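Transcriptional regulator (Aquifex aeolicus, PDB 2EH3) probably binds DNA as a dimeric, all-helical transcription factor of the TetR/AcrR family, and binds magnesium ions in the crystal. Local coordinates at residues Leu8-Glu13 against Lys30-Ser35; Asp97-Glu102 against Asn106-Lys111. All coordinates share one frame; numbering follows the deposited sequence.

Contact 1: residues Leu8-Glu13 against Lys30-Ser35; sequences LEVSKE and KRANLS
On a side of helix 3-18 that does not meet R31 or A32, NZ of K12 meets OE2 of E9 at 2.8 Å, on the syn side of the carboxylate and 28° out of its plane, a salt bridge one turn along the helix. V10, next to E9, makes the apolar contact through its two methyls. With CG1 anti to the backbone N (chi1 167°), that methyl reaches CG of R31 at 3.6 Å, whereas V10 CG2 lies 4.0 Å from A32 CB. Together they pack the first helix of the DNA-binding domain against the end of helix 25-32, the first helix of the predicted helix-turn-helix motif. An alanine here would remove both methyls and is likely to open a gap beside A32 and take part of the apolar support from the stem of R31, which would keep L14. The chain of R31, bent at chi2 and chi3, leaves NH1 6.5 Å from E13 OE1, where any attraction is probably weak; E13 OE1 also has a long, weak partner in K89. Beyond A32, whose O accepts a hydrogen bond from R6 NH1, N33 takes a positive phi in a Schellman motif, and S35 OG caps A38 N at the start of helix 36-42.

Contact 2: residues Asp97-Glu102 against Asn106-Lys111; sequences DLLCSE and NIYFEK
The ring of Y108 carries L99 on one face, meets F109 at its edge and also meets the ring of F94. L99 CB sits almost over the ring centre, 3.6 Å from the Y108 centroid and 10° off the normal, in a CH-pi contact. At the edge, in the plane of the tyrosine ring, lies F109 CE1; seen from the phenylalanine, Y108 CD2 stands over the centre of one F109 face, 3.8 Å above its plane. These groups join helices 88-99 and 105-126, consecutive helices of the TetR-type C-terminal domain, close to where the chain turns from one to the other. L99 has CG anti to its own N (chi1 170°), and this carries its two methyls out along the tyrosine: CD1 lies over the CD2-CE2 side and CD2 near CZ. The same CD1 approaches F109 CZ obliquely at 3.9 Å. L98 crosses I107 obliquely, with L98 CD2 3.6 Å from I107 CG2, and its side chain also packs on I50 and I54 of helix 46-67. The phenolic OH of Y108 is hydrogen-bonded to R143, while H148 of the second subunit meets the F109 ring edge-to-face. C100 forms a disulfide with C100 of that subunit, which places it and its neighbour L99 at the dimer interface. The turn is tied by S101, whose OG donates to L98 O at 2.8 Å; the same carbonyl oxygen also accepts from S101 N. A water accepts from N106 N (3.0 Å) and lies 2.9 Å from E102 O, to which it may donate, though other acceptors compete for its protons. N106 ND2, nearly in line at 163°, reaches E110 OE2 at 2.9 Å from above the carboxylate plane.

How the contacts relate
Contact 1 belongs to the DNA-binding domain and contact 2 to the C-terminal domain; their centres lie 23 Å apart and their nearest atoms about 7 Å, without touching. Helix 46-67 connects them: L8 and S11 of segment 8-13 pack on I53 and L49, L98 of contact 2 on I50 and I54, and K111 of segment 106-111 forms a salt bridge with E55. D97 OD1 accepts from Y20 N, just beyond helix 3-18, a further link between the two domains. Only contact 2 reaches the second subunit, and it is nearer the middle of the chain, 12 Å from its centre against 20 Å for contact 1. Both lie away from the magnesium sites at E75, E78 and E82.

Contact 1: residues Leu8-Glu13 against Lys30-Ser35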
loop_
_atom_site.group_PDB
_atom_site.type_symbol
_atom_site.label_atom_id
_atom_site.label_comp_id
_atom_site.label_asym_id
_atom_site.label_seq_id
_atom_site.Cartn_x
_atom_site.Cartn_y
_atom_site.Cartn_z
ATOM N N LEU A 8 -25.998 3.649 1.951
ATOM C CA LEU A 8 -24.573 3.872 1.716
ATOM C C LEU A 8 -23.834 4.231 3.000
ATOM O O LEU A 8 -22.711 3.755 3.227
ATOM C CB LEU A 8 -24.387 4.973 0.663
ATOM C CG LEU A 8 -24.679 4.469 -0.748
ATOM C CD1 LEU A 8 -24.875 5.656 -1.700
ATOM C CD2 LEU A 8 -23.536 3.587 -1.211
ATOM N N GLU A 9 -24.442 5.065 3.842
ATOM C CA GLU A 9 -23.789 5.481 5.081
ATOM C C GLU A 9 -23.618 4.334 6.057
ATOM O O GLU A 9 -22.533 4.163 6.635
ATOM C CB GLU A 9 -24.551 6.652 5.727
ATOM C CG GLU A 9 -24.463 7.947 4.903
ATOM C CD GLU A 9 -23.014 8.340 4.608
ATOM O OE1 GLU A 9 -22.237 8.508 5.579
ATOM O OE2 GLU A 9 -22.655 8.465 3.417
ATOM N N VAL A 10 -24.671 3.530 6.214
ATOM C CA VAL A 10 -24.618 2.387 7.110
ATOM C C VAL A 10 -23.590 1.369 6.610
ATOM O O VAL A 10 -22.848 0.793 7.409
ATOM C CB VAL A 10 -26.015 1.716 7.217
ATOM C CG1 VAL A 10 -25.916 0.358 7.883
ATOM C CG2 VAL A 10 -26.950 2.619 8.042
ATOM N N SER A 11 -23.548 1.154 5.293
ATOM C CA SER A 11 -22.634 0.156 4.702
ATOM C C SER A 11 -21.182 0.611 4.867
ATOM O O SER A 11 -20.295 -0.198 5.156
ATOM C CB SER A 11 -22.963 -0.082 3.213
ATOM O OG SER A 11 -24.304 -0.529 3.031
ATOM N N LYS A 12 -20.933 1.896 4.690
ATOM C CA LYS A 12 -19.562 2.399 4.872
ATOM C C LYS A 12 -19.146 2.170 6.312
ATOM O O LYS A 12 -18.013 1.754 6.584
ATOM C CB LYS A 12 -19.470 3.898 4.528
ATOM C CG LYS A 12 -19.401 4.172 3.046
ATOM C CD LYS A 12 -19.125 5.649 2.739
ATOM C CE LYS A 12 -20.344 6.487 2.987
ATOM N NZ LYS A 12 -20.279 7.767 2.196
ATOM N N GLU A 13 -20.066 2.417 7.244
ATOM C CA GLU A 13 -19.753 2.210 8.649
ATOM C C GLU A 13 -19.455 0.747 8.970
ATOM O O GLU A 13 -18.419 0.459 9.592
ATOM C CB GLU A 13 -20.915 2.692 9.533
ATOM C CG GLU A 13 -20.935 4.206 9.720
ATOM C CD GLU A 13 -19.597 4.733 10.228
ATOM O OE1 GLU A 13 -19.004 4.091 11.136
ATOM O OE2 GLU A 13 -19.145 5.785 9.726
ATOM N N LYS A 30 -30.738 -4.328 8.781
ATOM C CA LYS A 30 -31.141 -4.316 10.188
ATOM C C LYS A 30 -30.681 -3.001 10.823
ATOM O O LYS A 30 -31.452 -2.315 11.486
ATOM C CB LYS A 30 -30.493 -5.478 10.939
ATOM C CG LYS A 30 -30.991 -5.668 12.381
ATOM C CD LYS A 30 -30.226 -6.799 13.097
ATOM C CE LYS A 30 -28.783 -6.375 13.459
ATOM N NZ LYS A 30 -27.695 -7.384 13.170
ATOM N N ARG A 31 -29.411 -2.651 10.627
ATOM C CA ARG A 31 -28.871 -1.427 11.205
ATOM C C ARG A 31 -29.571 -0.183 10.655
ATOM O O ARG A 31 -29.776 0.805 11.373
ATOM C CB ARG A 31 -27.359 -1.362 10.931
ATOM C CG ARG A 31 -26.689 -0.062 11.350
ATOM C CD ARG A 31 -26.671 0.113 12.857
ATOM N NE ARG A 31 -25.804 -0.848 13.546
ATOM C CZ ARG A 31 -24.481 -0.735 13.660
ATOM N NH1 ARG A 31 -23.849 0.304 13.127
ATOM N NH2 ARG A 31 -23.783 -1.659 14.318
ATOM N N ALA A 32 -29.955 -0.232 9.384
ATOM C CA ALA A 32 -30.646 0.883 8.749
ATOM C C ALA A 32 -32.162 0.888 8.996
ATOM O O ALA A 32 -32.847 1.823 8.578
ATOM C CB ALA A 32 -30.398 0.847 7.248
ATOM N N ASN A 33 -32.677 -0.151 9.657
ATOM C CA ASN A 33 -34.116 -0.269 9.916
ATOM C C ASN A 33 -34.901 -0.215 8.584
ATOM O O ASN A 33 -35.906 0.495 8.429
ATOM C CB ASN A 33 -34.611 0.829 10.876
ATOM C CG ASN A 33 -36.011 0.547 11.411
ATOM O OD1 ASN A 33 -36.423 -0.612 11.532
ATOM N ND2 ASN A 33 -36.748 1.609 11.738
ATOM N N LEU A 34 -34.442 -1.011 7.631
ATOM C CA LEU A 34 -35.060 -1.099 6.312
ATOM C C LEU A 34 -35.331 -2.537 5.956
ATOM O O LEU A 34 -34.759 -3.470 6.540
ATOM C CB LEU A 34 -34.118 -0.511 5.251
ATOM C CG LEU A 34 -33.881 0.985 5.312
ATOM C CD1 LEU A 34 -32.738 1.320 4.354
ATOM C CD2 LEU A 34 -35.147 1.738 4.881
ATOM N N SER A 35 -36.206 -2.722 4.969
ATOM C CA SER A 35 -36.536 -4.044 4.473
ATOM C C SER A 35 -35.495 -4.446 3.439
ATOM O O SER A 35 -34.792 -3.593 2.897
ATOM C CB SER A 35 -37.880 -4.029 3.750
ATOM O OG SER A 35 -37.809 -3.163 2.609
#

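Contact 2: residues Asp97-Glu102 against Asn106-Lys111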
loop_
_atom_site.group_PDB
_atom_site.type_symbol
_atom_site.label_atom_id
_atom_site.label_comp_id
_atom_site.label_asym_id
_atom_site.label_seq_id
_atom_site.Cartn_x
_atom_site.Cartn_y
_atom_site.Cartn_z
ATOM N N ASP A 97 -10.561 -3.859 1.663
ATOM C CA ASP A 97 -11.590 -4.602 0.959
ATOM C C ASP A 97 -11.395 -4.693 -0.562
ATOM O O ASP A 97 -11.960 -5.605 -1.206
ATOM C CB ASP A 97 -12.963 -4.023 1.270
ATOM C CG ASP A 97 -13.321 -4.172 2.722
ATOM O OD1 ASP A 97 -13.265 -5.301 3.243
ATOM O OD2 ASP A 97 -13.640 -3.134 3.327
ATOM N N LEU A 98 -10.617 -3.783 -1.160
ATOM C CA LEU A 98 -10.399 -3.871 -2.594
ATOM C C LEU A 98 -8.985 -4.309 -2.962
ATOM O O LEU A 98 -8.847 -5.336 -3.616
ATOM C CB LEU A 98 -10.803 -2.562 -3.308
ATOM C CG LEU A 98 -12.329 -2.324 -3.403
ATOM C CD1 LEU A 98 -12.860 -1.638 -2.168
ATOM C CD2 LEU A 98 -12.619 -1.459 -4.647
ATOM N N LEU A 99 -7.947 -3.579 -2.556
ATOM C CA LEU A 99 -6.591 -4.027 -2.898
ATOM C C LEU A 99 -6.339 -5.429 -2.358
ATOM O O LEU A 99 -5.819 -6.296 -3.074
ATOM C CB LEU A 99 -5.541 -3.056 -2.335
ATOM C CG LEU A 99 -4.097 -3.593 -2.442
ATOM C CD1 LEU A 99 -3.745 -3.778 -3.921
ATOM C CD2 LEU A 99 -3.087 -2.605 -1.775
ATOM N N CYS A 100 -6.729 -5.661 -1.111
ATOM C CA CYS A 100 -6.488 -6.944 -0.454
ATOM C C CYS A 100 -7.313 -8.094 -0.994
ATOM O O CYS A 100 -7.002 -9.259 -0.754
ATOM C CB CYS A 100 -6.707 -6.770 1.055
ATOM S SG CYS A 100 -5.465 -5.700 1.831
ATOM N N SER A 101 -8.338 -7.779 -1.770
ATOM C CA SER A 101 -9.197 -8.836 -2.323
ATOM C C SER A 101 -8.634 -9.361 -3.616
ATOM O O SER A 101 -7.752 -8.744 -4.197
ATOM C CB SER A 101 -10.578 -8.253 -2.621
ATOM O OG SER A 101 -10.532 -7.526 -3.848
ATOM N N GLU A 102 -9.082 -10.531 -4.071
ATOM C CA GLU A 102 -8.640 -10.943 -5.390
ATOM C C GLU A 102 -9.659 -10.389 -6.404
ATOM O O GLU A 102 -9.289 -9.864 -7.462
ATOM C CB GLU A 102 -8.603 -12.476 -5.521
ATOM C CG GLU A 102 -7.536 -13.134 -4.711
ATOM C CD GLU A 102 -6.145 -12.886 -5.254
ATOM O OE1 GLU A 102 -5.991 -12.442 -6.421
ATOM O OE2 GLU A 102 -5.185 -13.168 -4.507
ATOM N N ASN A 106 -8.649 -5.192 -9.237
ATOM C CA ASN A 106 -8.606 -4.401 -10.458
ATOM C C ASN A 106 -9.236 -3.018 -10.271
ATOM O O ASN A 106 -8.801 -2.056 -10.912
ATOM C CB ASN A 106 -9.324 -5.139 -11.583
ATOM C CG ASN A 106 -10.815 -5.264 -11.327
ATOM O OD1 ASN A 106 -11.261 -5.999 -10.422
ATOM N ND2 ASN A 106 -11.605 -4.519 -12.105
ATOM N N ILE A 107 -10.257 -2.909 -9.420
ATOM C CA ILE A 107 -10.910 -1.614 -9.198
ATOM C C ILE A 107 -9.969 -0.678 -8.470
ATOM O O ILE A 107 -9.874 0.516 -8.804
ATOM C CB ILE A 107 -12.202 -1.791 -8.372
ATOM C CG1 ILE A 107 -13.153 -2.694 -9.147
ATOM C CG2 ILE A 107 -12.856 -0.416 -8.062
ATOM C CD1 ILE A 107 -14.365 -3.169 -8.342
ATOM N N TYR A 108 -9.283 -1.203 -7.458
ATOM C CA TYR A 108 -8.324 -0.427 -6.687
ATOM C C TYR A 108 -7.345 0.173 -7.669
ATOM O O TYR A 108 -7.139 1.389 -7.693
ATOM C CB TYR A 108 -7.557 -1.328 -5.718
ATOM C CG TYR A 108 -6.435 -0.649 -4.979
ATOM C CD1 TYR A 108 -6.673 0.058 -3.794
ATOM C CD2 TYR A 108 -5.126 -0.732 -5.440
ATOM C CE1 TYR A 108 -5.628 0.651 -3.085
ATOM C CE2 TYR A 108 -4.072 -0.140 -4.751
ATOM C CZ TYR A 108 -4.328 0.550 -3.563
ATOM O OH TYR A 108 -3.261 1.091 -2.875
ATOM N N PHE A 109 -6.750 -0.669 -8.502
ATOM C CA PHE A 109 -5.785 -0.118 -9.457
ATOM C C PHE A 109 -6.381 0.796 -10.523
ATOM O O PHE A 109 -5.716 1.757 -10.960
ATOM C CB PHE A 109 -4.949 -1.246 -10.078
ATOM C CG PHE A 109 -3.922 -1.804 -9.129
ATOM C CD1 PHE A 109 -2.929 -0.969 -8.600
ATOM C CD2 PHE A 109 -3.969 -3.140 -8.715
ATOM C CE1 PHE A 109 -1.995 -1.451 -7.669
ATOM C CE2 PHE A 109 -3.029 -3.638 -7.775
ATOM C CZ PHE A 109 -2.046 -2.786 -7.250
ATOM N N GLU A 110 -7.621 0.538 -10.932
ATOM C CA GLU A 110 -8.250 1.378 -11.945
ATOM C C GLU A 110 -8.406 2.803 -11.432
ATOM O O GLU A 110 -8.080 3.771 -12.134
ATOM C CB GLU A 110 -9.619 0.793 -12.339
ATOM C CG GLU A 110 -9.514 -0.348 -13.352
ATOM C CD GLU A 110 -10.750 -1.248 -13.388
ATOM O OE1 GLU A 110 -11.845 -0.788 -12.983
ATOM O OE2 GLU A 110 -10.628 -2.419 -13.831
ATOM N N LYS A 111 -8.864 2.942 -10.198
ATOM C CA LYS A 111 -9.080 4.242 -9.597
ATOM C C LYS A 111 -7.797 4.991 -9.350
ATOM O O LYS A 111 -7.748 6.211 -9.520
ATOM C CB LYS A 111 -9.855 4.090 -8.280
ATOM C CG LYS A 111 -11.247 3.555 -8.477
ATOM C CD LYS A 111 -11.996 4.285 -9.607
ATOM C CE LYS A 111 -13.460 3.862 -9.613
ATOM N NZ LYS A 111 -14.261 4.460 -10.719
HETATM O O HOH W 1 -9.450 -8.015 -9.634
#